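Hypothetical protein Atu0240 (Agrobacterium tumefaciens str. C58, PDB 2GAX) is of unknown function but belongs to the DUF2000 family, placed in the PTH2 clan with peptidyl-tRNA hydrolase 2 relatives, so a related role is possible though unproven. Local coordinates at residues Phe2-Ala7 / Ala116-Arg121; Gly35-Glu40 / Ser54-Val59; His72-Glu77 / Ile127-Lys132. One frame throughout, in Å; residues are numbered along the deposited sequence.

Contact 1. Residues Phe2-Ala7 / Ala116-Arg121. With PO4 (phosphate ion), chain C.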
loop_
_atom_site.group_PDB
_atom_site.type_symbol
_atom_site.label_atom_id
_atom_site.label_comp_id
_atom_site.label_asym_id
_atom_site.label_seq_id
_atom_site.Cartn_x
_atom_site.Cartn_y
_atom_site.Cartn_z
ATOM N N PHE A 2 -12.210 -12.714 -6.287
ATOM C CA PHE A 2 -11.519 -12.941 -5.025
ATOM C C PHE A 2 -12.366 -12.542 -3.834
ATOM O O PHE A 2 -13.174 -11.621 -3.933
ATOM C CB PHE A 2 -10.217 -12.130 -5.010
ATOM C CG PHE A 2 -9.289 -12.456 -6.142
ATOM C CD1 PHE A 2 -8.244 -13.349 -5.959
ATOM C CD2 PHE A 2 -9.467 -11.874 -7.398
ATOM C CE1 PHE A 2 -7.382 -13.662 -7.003
ATOM C CE2 PHE A 2 -8.615 -12.178 -8.453
ATOM C CZ PHE A 2 -7.570 -13.075 -8.254
ATOM N N ASP A 3 -12.164 -13.229 -2.709
ATOM C CA ASP A 3 -12.788 -12.843 -1.438
ATOM C C ASP A 3 -12.232 -11.505 -0.954
ATOM O O ASP A 3 -12.939 -10.721 -0.306
ATOM C CB ASP A 3 -12.565 -13.914 -0.367
ATOM C CG ASP A 3 -13.489 -15.113 -0.524
ATOM O OD1 ASP A 3 -14.379 -15.093 -1.409
ATOM O OD2 ASP A 3 -13.330 -16.076 0.257
ATOM N N THR A 4 -10.972 -11.242 -1.298
ATOM C CA THR A 4 -10.275 -10.031 -0.849
ATOM C C THR A 4 -10.187 -8.951 -1.924
ATOM O O THR A 4 -10.523 -9.189 -3.095
ATOM C CB THR A 4 -8.842 -10.349 -0.353
ATOM O OG1 THR A 4 -8.040 -10.812 -1.450
ATOM C CG2 THR A 4 -8.878 -11.405 0.750
ATOM N N LYS A 5 -9.733 -7.771 -1.499
ATOM C CA LYS A 5 -9.447 -6.648 -2.373
ATOM C C LYS A 5 -8.091 -6.050 -1.975
ATOM O O LYS A 5 -7.781 -5.977 -0.786
ATOM C CB LYS A 5 -10.548 -5.587 -2.220
ATOM C CG LYS A 5 -10.296 -4.302 -2.983
ATOM C CD LYS A 5 -11.338 -3.231 -2.672
ATOM C CE LYS A 5 -10.853 -1.886 -3.199
ATOM N NZ LYS A 5 -11.858 -0.762 -3.157
ATOM N N ILE A 6 -7.308 -5.618 -2.966
ATOM C CA ILE A 6 -6.040 -4.910 -2.726
ATOM C C ILE A 6 -6.223 -3.420 -3.009
ATOM O O ILE A 6 -6.623 -3.021 -4.104
ATOM C CB ILE A 6 -4.856 -5.475 -3.580
ATOM C CG1 ILE A 6 -4.638 -6.961 -3.299
ATOM C CG2 ILE A 6 -3.558 -4.721 -3.281
ATOM C CD1 ILE A 6 -3.597 -7.603 -4.191
ATOM N N ALA A 7 -5.932 -2.599 -2.008
ATOM C CA ALA A 7 -6.057 -1.172 -2.132
ATOM C C ALA A 7 -4.781 -0.484 -1.687
ATOM O O ALA A 7 -4.148 -0.891 -0.707
ATOM C CB ALA A 7 -7.235 -0.673 -1.326
ATOM N N ALA A 116 -1.077 0.347 2.074
ATOM C CA ALA A 116 -1.736 -0.639 1.235
ATOM C C ALA A 116 -2.204 -1.751 2.110
ATOM O O ALA A 116 -1.558 -2.089 3.102
ATOM C CB ALA A 116 -0.803 -1.206 0.176
ATOM N N LEU A 117 -3.293 -2.368 1.688
ATOM C CA LEU A 117 -3.832 -3.517 2.398
ATOM C C LEU A 117 -4.471 -4.497 1.424
ATOM O O LEU A 117 -4.865 -4.121 0.304
ATOM C CB LEU A 117 -4.840 -3.054 3.450
ATOM C CG LEU A 117 -6.229 -2.539 3.039
ATOM C CD1 LEU A 117 -7.198 -2.613 4.240
ATOM C CD2 LEU A 117 -6.188 -1.129 2.440
ATOM N N ARG A 118 -4.544 -5.749 1.861
ATOM C CA ARG A 118 -5.307 -6.794 1.205
ATOM C C ARG A 118 -6.135 -7.462 2.299
ATOM O O ARG A 118 -5.577 -8.037 3.245
ATOM C CB ARG A 118 -4.386 -7.823 0.563
ATOM C CG ARG A 118 -5.116 -9.046 -0.009
ATOM C CD ARG A 118 -4.124 -10.021 -0.630
ATOM N NE ARG A 118 -4.807 -11.053 -1.405
ATOM C CZ ARG A 118 -5.315 -12.171 -0.886
ATOM N NH1 ARG A 118 -5.192 -12.433 0.414
ATOM N NH2 ARG A 118 -5.922 -13.048 -1.683
ATOM N N ALA A 119 -7.455 -7.380 2.171
ATOM C CA ALA A 119 -8.355 -7.969 3.161
ATOM C C ALA A 119 -9.721 -8.266 2.553
ATOM O O ALA A 119 -10.031 -7.802 1.451
ATOM C CB ALA A 119 -8.513 -7.038 4.343
ATOM N N ASP A 120 -10.537 -9.034 3.276
ATOM C CA ASP A 120 -11.881 -9.347 2.799
ATOM C C ASP A 120 -12.538 -8.091 2.263
ATOM O O ASP A 120 -12.516 -7.039 2.899
ATOM C CB ASP A 120 -12.730 -10.034 3.874
ATOM C CG ASP A 120 -12.642 -11.564 3.802
ATOM O OD1 ASP A 120 -13.709 -12.224 3.862
ATOM O OD2 ASP A 120 -11.521 -12.117 3.664
ATOM N N ARG A 121 -13.091 -8.210 1.067
ATOM C CA ARG A 121 -13.540 -7.048 0.292
ATOM C C ARG A 121 -14.402 -6.041 1.052
ATOM O O ARG A 121 -14.173 -4.832 0.950
ATOM C CB ARG A 121 -14.202 -7.495 -1.024
ATOM C CG ARG A 121 -15.369 -8.483 -0.881
ATOM C CD ARG A 121 -15.828 -8.984 -2.246
ATOM N NE ARG A 121 -15.374 -10.338 -2.555
ATOM C CZ ARG A 121 -16.184 -11.367 -2.797
ATOM N NH1 ARG A 121 -17.501 -11.201 -2.779
ATOM N NH2 ARG A 121 -15.676 -12.565 -3.070
HETATM P P PO4 C . -9.110 -14.631 -1.969
HETATM O O1 PO4 C . -7.903 -15.228 -2.658
HETATM O O2 PO4 C . -10.370 -15.128 -2.643
HETATM O O3 PO4 C . -9.068 -13.133 -2.054
HETATM O O4 PO4 C . -9.136 -15.067 -0.522
#

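Contact 2. Residues Gly35-Glu40 / Ser54-Val59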
loop_
_atom_site.group_PDB
_atom_site.type_symbol
_atom_site.label_atom_id
_atom_site.label_comp_id
_atom_site.label_asym_id
_atom_site.label_seq_id
_atom_site.Cartn_x
_atom_site.Cartn_y
_atom_site.Cartn_z
ATOM N N GLY A 35 2.202 -14.255 -0.963
ATOM C CA GLY A 35 2.896 -14.713 -2.168
ATOM C C GLY A 35 1.968 -15.401 -3.153
ATOM O O GLY A 35 2.269 -15.494 -4.330
ATOM N N GLU A 36 0.834 -15.889 -2.644
ATOM C CA GLU A 36 -0.192 -16.560 -3.446
ATOM C C GLU A 36 -0.833 -15.681 -4.545
ATOM O O GLU A 36 -1.462 -16.206 -5.474
ATOM C CB GLU A 36 -1.285 -17.126 -2.520
ATOM C CG GLU A 36 -0.802 -18.231 -1.575
ATOM C CD GLU A 36 -0.133 -17.716 -0.283
ATOM O OE1 GLU A 36 -0.172 -16.497 0.018
ATOM O OE2 GLU A 36 0.443 -18.560 0.442
ATOM N N ILE A 37 -0.673 -14.358 -4.465
ATOM C CA ILE A 37 -1.231 -13.484 -5.517
ATOM C C ILE A 37 -0.431 -13.536 -6.831
ATOM O O ILE A 37 -0.921 -13.146 -7.878
ATOM C CB ILE A 37 -1.480 -12.006 -5.049
ATOM C CG1 ILE A 37 -0.170 -11.246 -4.841
ATOM C CG2 ILE A 37 -2.361 -11.960 -3.783
ATOM C CD1 ILE A 37 -0.318 -9.706 -4.825
ATOM N N ILE A 38 0.795 -14.054 -6.779
ATOM C CA ILE A 38 1.627 -14.114 -7.961
ATOM C C ILE A 38 1.193 -15.269 -8.871
ATOM O O ILE A 38 1.078 -16.414 -8.425
ATOM C CB ILE A 38 3.120 -14.217 -7.576
ATOM C CG1 ILE A 38 3.582 -12.967 -6.785
ATOM C CG2 ILE A 38 3.989 -14.496 -8.795
ATOM C CD1 ILE A 38 3.277 -11.624 -7.412
ATOM N N GLY A 39 0.951 -14.971 -10.144
ATOM C CA GLY A 39 0.562 -16.024 -11.083
ATOM C C GLY A 39 1.656 -16.701 -11.879
ATOM O O GLY A 39 2.796 -16.839 -11.421
ATOM N N GLU A 40 1.285 -17.132 -13.080
ATOM C CA GLU A 40 2.176 -17.795 -14.042
ATOM C C GLU A 40 3.032 -16.760 -14.792
ATOM O O GLU A 40 2.621 -15.616 -14.921
ATOM C CB GLU A 40 1.310 -18.566 -15.045
ATOM C CG GLU A 40 0.810 -19.893 -14.514
ATOM C CD GLU A 40 1.958 -20.869 -14.348
ATOM O OE1 GLU A 40 2.446 -21.400 -15.380
ATOM O OE2 GLU A 40 2.388 -21.081 -13.190
ATOM N N SER A 54 0.910 -9.992 -10.065
ATOM C CA SER A 54 -0.305 -10.194 -9.275
ATOM C C SER A 54 -1.435 -10.615 -10.186
ATOM O O SER A 54 -1.627 -10.033 -11.264
ATOM C CB SER A 54 -0.715 -8.919 -8.527
ATOM O OG SER A 54 -1.975 -9.117 -7.874
ATOM N N ILE A 55 -2.161 -11.643 -9.769
ATOM C CA ILE A 55 -3.341 -12.071 -10.494
ATOM C C ILE A 55 -4.559 -11.257 -10.065
ATOM O O ILE A 55 -5.604 -11.316 -10.708
ATOM C CB ILE A 55 -3.621 -13.583 -10.294
ATOM C CG1 ILE A 55 -3.825 -13.922 -8.810
ATOM C CG2 ILE A 55 -2.506 -14.386 -10.923
ATOM C CD1 ILE A 55 -4.261 -15.375 -8.547
ATOM N N GLN A 56 -4.408 -10.519 -8.965
ATOM C CA GLN A 56 -5.511 -9.785 -8.346
ATOM C C GLN A 56 -5.422 -8.294 -8.682
ATOM O O GLN A 56 -4.339 -7.716 -8.600
ATOM C CB GLN A 56 -5.433 -10.010 -6.829
ATOM C CG GLN A 56 -6.568 -9.482 -6.008
ATOM C CD GLN A 56 -6.570 -9.999 -4.566
ATOM O OE1 GLN A 56 -5.787 -10.887 -4.183
ATOM N NE2 GLN A 56 -7.459 -9.437 -3.760
ATOM N N PRO A 57 -6.565 -7.653 -9.032
ATOM C CA PRO A 57 -6.592 -6.224 -9.298
ATOM C C PRO A 57 -6.150 -5.395 -8.094
ATOM O O PRO A 57 -6.261 -5.836 -6.948
ATOM C CB PRO A 57 -8.085 -5.943 -9.581
ATOM C CG PRO A 57 -8.626 -7.217 -10.015
ATOM C CD PRO A 57 -7.905 -8.251 -9.204
ATOM N N ILE A 58 -5.670 -4.195 -8.376
ATOM C CA ILE A 58 -5.138 -3.295 -7.370
ATOM C C ILE A 58 -5.772 -1.917 -7.568
ATOM O O ILE A 58 -5.574 -1.269 -8.605
ATOM C CB ILE A 58 -3.588 -3.223 -7.480
ATOM C CG1 ILE A 58 -2.970 -4.602 -7.223
ATOM C CG2 ILE A 58 -2.995 -2.163 -6.540
ATOM C CD1 ILE A 58 -1.631 -4.822 -7.903
ATOM N N VAL A 59 -6.561 -1.483 -6.590
ATOM C CA VAL A 59 -7.207 -0.167 -6.641
ATOM C C VAL A 59 -6.334 0.904 -5.982
ATOM O O VAL A 59 -5.921 0.743 -4.843
ATOM C CB VAL A 59 -8.607 -0.217 -5.960
ATOM C CG1 VAL A 59 -9.196 1.155 -5.840
ATOM C CG2 VAL A 59 -9.538 -1.128 -6.736
#

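Contact 3. Residues His72-Glu77 / Ile127-Lys132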
loop_
_atom_site.group_PDB
_atom_site.type_symbol
_atom_site.label_atom_id
_atom_site.label_comp_id
_atom_site.label_asym_id
_atom_site.label_seq_id
_atom_site.Cartn_x
_atom_site.Cartn_y
_atom_site.Cartn_z
ATOM N N HIS A 72 -5.667 4.457 8.461
ATOM C CA HIS A 72 -4.646 3.751 9.229
ATOM C C HIS A 72 -5.237 3.186 10.543
ATOM O O HIS A 72 -5.173 1.980 10.804
ATOM C CB HIS A 72 -3.469 4.697 9.477
ATOM C CG HIS A 72 -2.361 4.110 10.297
ATOM N ND1 HIS A 72 -1.433 4.897 10.945
ATOM C CD2 HIS A 72 -2.025 2.827 10.573
ATOM C CE1 HIS A 72 -0.576 4.126 11.587
ATOM N NE2 HIS A 72 -0.918 2.865 11.384
ATOM N N GLN A 73 -5.842 4.062 11.343
ATOM C CA GLN A 73 -6.528 3.672 12.586
ATOM C C GLN A 73 -7.614 2.604 12.403
ATOM O O GLN A 73 -7.697 1.668 13.190
ATOM C CB GLN A 73 -7.089 4.927 13.283
ATOM C CG GLN A 73 -5.979 5.849 13.805
ATOM C CD GLN A 73 -6.471 7.221 14.227
ATOM O OE1 GLN A 73 -7.422 7.762 13.657
ATOM N NE2 GLN A 73 -5.822 7.795 15.228
ATOM N N ARG A 74 -8.425 2.727 11.361
ATOM C CA ARG A 74 -9.445 1.729 11.065
ATOM C C ARG A 74 -8.831 0.363 10.762
ATOM O O ARG A 74 -9.378 -0.650 11.181
ATOM C CB ARG A 74 -10.331 2.150 9.896
ATOM C CG ARG A 74 -11.212 3.364 10.136
ATOM C CD ARG A 74 -12.332 3.354 9.134
ATOM N NE ARG A 74 -13.057 4.621 9.103
ATOM C CZ ARG A 74 -12.940 5.532 8.143
ATOM N NH1 ARG A 74 -12.134 5.328 7.109
ATOM N NH2 ARG A 74 -13.655 6.648 8.212
ATOM N N SER A 75 -7.706 0.331 10.036
ATOM C CA SER A 75 -7.097 -0.957 9.662
ATOM C C SER A 75 -6.582 -1.720 10.879
ATOM O O SER A 75 -6.718 -2.932 10.944
ATOM C CB SER A 75 -5.981 -0.787 8.626
ATOM O OG SER A 75 -4.869 -0.104 9.180
ATOM N N LEU A 76 -6.020 -0.999 11.844
ATOM C CA LEU A 76 -5.503 -1.605 13.071
ATOM C C LEU A 76 -6.666 -2.128 13.907
ATOM O O LEU A 76 -6.605 -3.229 14.465
ATOM C CB LEU A 76 -4.679 -0.577 13.869
ATOM C CG LEU A 76 -3.309 -0.195 13.285
ATOM C CD1 LEU A 76 -2.690 0.950 14.064
ATOM C CD2 LEU A 76 -2.377 -1.390 13.306
ATOM N N GLU A 77 -7.724 -1.324 13.970
ATOM C CA GLU A 77 -8.948 -1.678 14.683
ATOM C C GLU A 77 -9.552 -2.967 14.137
ATOM O O GLU A 77 -10.073 -3.775 14.889
ATOM C CB GLU A 77 -9.952 -0.528 14.602
ATOM C CG GLU A 77 -9.543 0.709 15.406
ATOM C CD GLU A 77 -10.549 1.860 15.317
ATOM O OE1 GLU A 77 -11.646 1.681 14.730
ATOM O OE2 GLU A 77 -10.243 2.958 15.841
ATOM N N ILE A 127 -12.683 0.250 5.756
ATOM C CA ILE A 127 -11.422 0.833 6.181
ATOM C C ILE A 127 -11.120 2.100 5.381
ATOM O O ILE A 127 -10.766 3.132 5.952
ATOM C CB ILE A 127 -10.274 -0.201 6.082
ATOM C CG1 ILE A 127 -10.352 -1.175 7.256
ATOM C CG2 ILE A 127 -8.910 0.483 6.036
ATOM C CD1 ILE A 127 -9.550 -2.450 7.063
ATOM N N THR A 128 -11.317 2.018 4.065
ATOM C CA THR A 128 -10.913 3.072 3.133
ATOM C C THR A 128 -11.963 4.180 2.954
ATOM O O THR A 128 -11.779 5.078 2.130
ATOM C CB THR A 128 -10.567 2.487 1.740
ATOM O OG1 THR A 128 -11.758 1.966 1.132
ATOM C CG2 THR A 128 -9.515 1.373 1.848
ATOM N N LYS A 129 -13.054 4.123 3.718
ATOM C CA LYS A 129 -14.112 5.147 3.640
ATOM C C LYS A 129 -13.548 6.564 3.711
ATOM O O LYS A 129 -12.744 6.888 4.592
ATOM C CB LYS A 129 -15.146 4.940 4.749
ATOM C CG LYS A 129 -16.426 5.759 4.597
ATOM C CD LYS A 129 -17.307 5.573 5.828
ATOM C CE LYS A 129 -18.490 6.521 5.838
ATOM N NZ LYS A 129 -19.243 6.385 7.115
ATOM N N GLY A 130 -13.974 7.402 2.775
ATOM C CA GLY A 130 -13.515 8.781 2.726
ATOM C C GLY A 130 -12.605 9.034 1.537
ATOM O O GLY A 130 -12.733 10.068 0.861
ATOM N N ALA A 131 -11.705 8.083 1.280
ATOM C CA ALA A 131 -10.713 8.188 0.207
ATOM C C ALA A 131 -11.339 8.268 -1.188
ATOM O O ALA A 131 -12.410 7.725 -1.434
ATOM C CB ALA A 131 -9.725 7.015 0.279
ATOM N N LYS A 132 -10.653 8.957 -2.093
ATOM C CA LYS A 132 -11.082 9.093 -3.482
ATOM C C LYS A 132 -10.213 8.205 -4.377
ATOM O O LYS A 132 -8.994 8.170 -4.207
ATOM C CB LYS A 132 -10.935 10.563 -3.897
ATOM C CG LYS A 132 -11.238 10.887 -5.351
ATOM C CD LYS A 132 -12.739 10.848 -5.697
ATOM C CE LYS A 132 -12.970 11.070 -7.203
ATOM N NZ LYS A 132 -12.105 10.192 -8.069
#

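Contact 1. Residues Phe2-Ala7 / Ala116-Arg121
Strand 4-7 and strand 116-120 run antiparallel, T4 facing D120 and A7 facing L117, with axes 4.4 Å apart at closest approach and N-to-C directions 162° from each other. They lie inside the mixed five-stranded sheet of an α/β fold, 4-11 between 112-120 and 58-63. K5 with A119 and A7 with L117 are the hydrogen-bonded pairs, each joined by two backbone bonds; I6 with R118 is a non-hydrogen-bonded pair. On one face I6 CG1 rests on R118 CG. On the face carrying A7 and L117, A7 CB meets L117 CD2 at 3.9 Å.

Beyond the strand end, R121 N donates to D3 O, and the R121 side chain grips F2 O with two nitrogens. NE comes in the carbonyl plane on a lone pair at 2.9 Å from F2 O, whereas NH2 sits well above that plane. The chain reaches there through a bend at chi3 (103°), and NH2 also forms a salt bridge with D3 OD1, 3.3 Å away.

A phosphate ion, probably from the crystallisation liquor, sits beside the loop F2-D3 at the start of strand 4-7. D3 N donates to its O2 at 2.6 Å. Its O3 accepts from both T4 N and T4 OG1, the hydroxyl standing between backbone N and carbonyl carbon (chi1 66°). T4 OG1 also lies over one face of the R118 guanidinium without a bond to it; Q56 is hydrogen-bonded to both residues, through NE2 to T4 OG1 and through OE1 to R118 NE. At the guanidinium edge, near its plane, R118 NH2 approaches phosphate O1 to 3.1 Å.

Contact 2. Residues Gly35-Glu40 / Ser54-Val59
The carbonyl oxygen of I37 is the polar focus of this contact: I55 N donates to I37 O at 2.7 Å, with 159° at the hydrogen. The same oxygen receives a CA-H...O contact from S54 CA, and I55 CG1 lies 3.1 Å from I37 O, so one carbonyl is enclosed by two successive residues. The CG1 branch is brought over it because it stands between the I55 backbone N and carbonyl carbon (chi1 59°). The other branch, CG2, packs on G39 CA at 3.5 Å, where the glycine presents bare backbone to it.

Side chains add a second set of touches. I37 CD1 abuts S54 OG at 3.5 Å, while I37 CG2 touches Q56 OE1, the two side chains crossing at about a right angle. I38 adds its CD1 near S54 N.

Further out, bonds within each segment and neighbours beyond them position these groups. S54 OG donates to Q56 O at 2.8 Å, in the carbonyl plane and on a lone pair, which fixes the hydroxyl against I37. I38 N bonds back to G35 O across the 3-10 turn that offers up the I37 carbonyl. The Q56 amide is positioned by its bonds to the paired strands 4-7 and 116-120. I37 is backed by V31 of helix 16-33 and by I6.

I38 and S54 form a single backbone bridge, and a G39-L53 backbone bond lies next to it. Together they pinch the base of the excursion bearing the small hairpin of strands 42-43 and 49-50, inserted in the β-α-β crossover from strand 4-11 through helix 16-33 to strand 58-63.

Contact 3. Residues His72-Glu77 / Ile127-Lys132
A type II beta turn, T128 to A131, follows helix 121-127, and R74 from helix 65-77 reaches across to the last residue of that helix, I127, and to K129 within the turn, bonding both through one guanidinium nitrogen. R74 NH1 donates to I127 O at 2.8 Å and to K129 O at 3.0 Å. The two bonds are similarly bent, near 150° at the hydrogen, but they use their acceptors differently. The I127 oxygen lies in the guanidinium plane, at its edge, yet is approached from above its own carbonyl plane. The K129 oxygen is met in its carbonyl plane, on a lone pair, and lies somewhat tilted from the guanidinium plane. K129 O has a further donor in K70 NZ, one turn earlier on the same helix as R74.

With CG anti to the carbonyl carbon (chi1 -66°) and the chain extended from there to NE, the R74 guanidinium is carried to the two carbonyls. The aliphatic part runs beside I127, where R74 CD comes within 3.6 Å of I127 O. Over one guanidinium face sits K129 CB, 3.8 Å from R74 NH1, while the rest of the lysine leads away.

In the α/β fold both helices pack on one side of the mixed sheet: S75 and I127 both touch M115 of strand 112-120, and I127 also reaches L117. Between the helices I127 lies against the backbone of S75, its CD1 3.9 Å from S75 CA. I127 CG2 meets S75 CB at 4.1 Å.

The turn is closed by A131 N bonding to T128 O. G130 takes its third position with a positive phi of 110°, a conformation suited to glycine. S75 turns its polar group back onto its own helix, OG donating to H72 O at 2.7 Å.

Contacts 1 and 2 adjoin, their centres 11 Å apart. I6 O and V59 N, 2.9 Å apart, are a probable backbone hydrogen bond between neighbouring strands 4-11 and 58-63, and F2 CZ packs on I55 O at 3.6 Å. Both border the bound phosphate: contact 1 contacts it directly, while the Q56 side chain of contact 2 is about 4 Å from it. Whether the ion marks a functional pocket is unknown. Contact 3, centred 13 Å from contact 1, meets it where L117 CD1 packs on I127 CD1 at 3.7 Å. Contacts 2 and 3 do not touch: their centres are 22 Å apart and their nearest atoms about 7 Å.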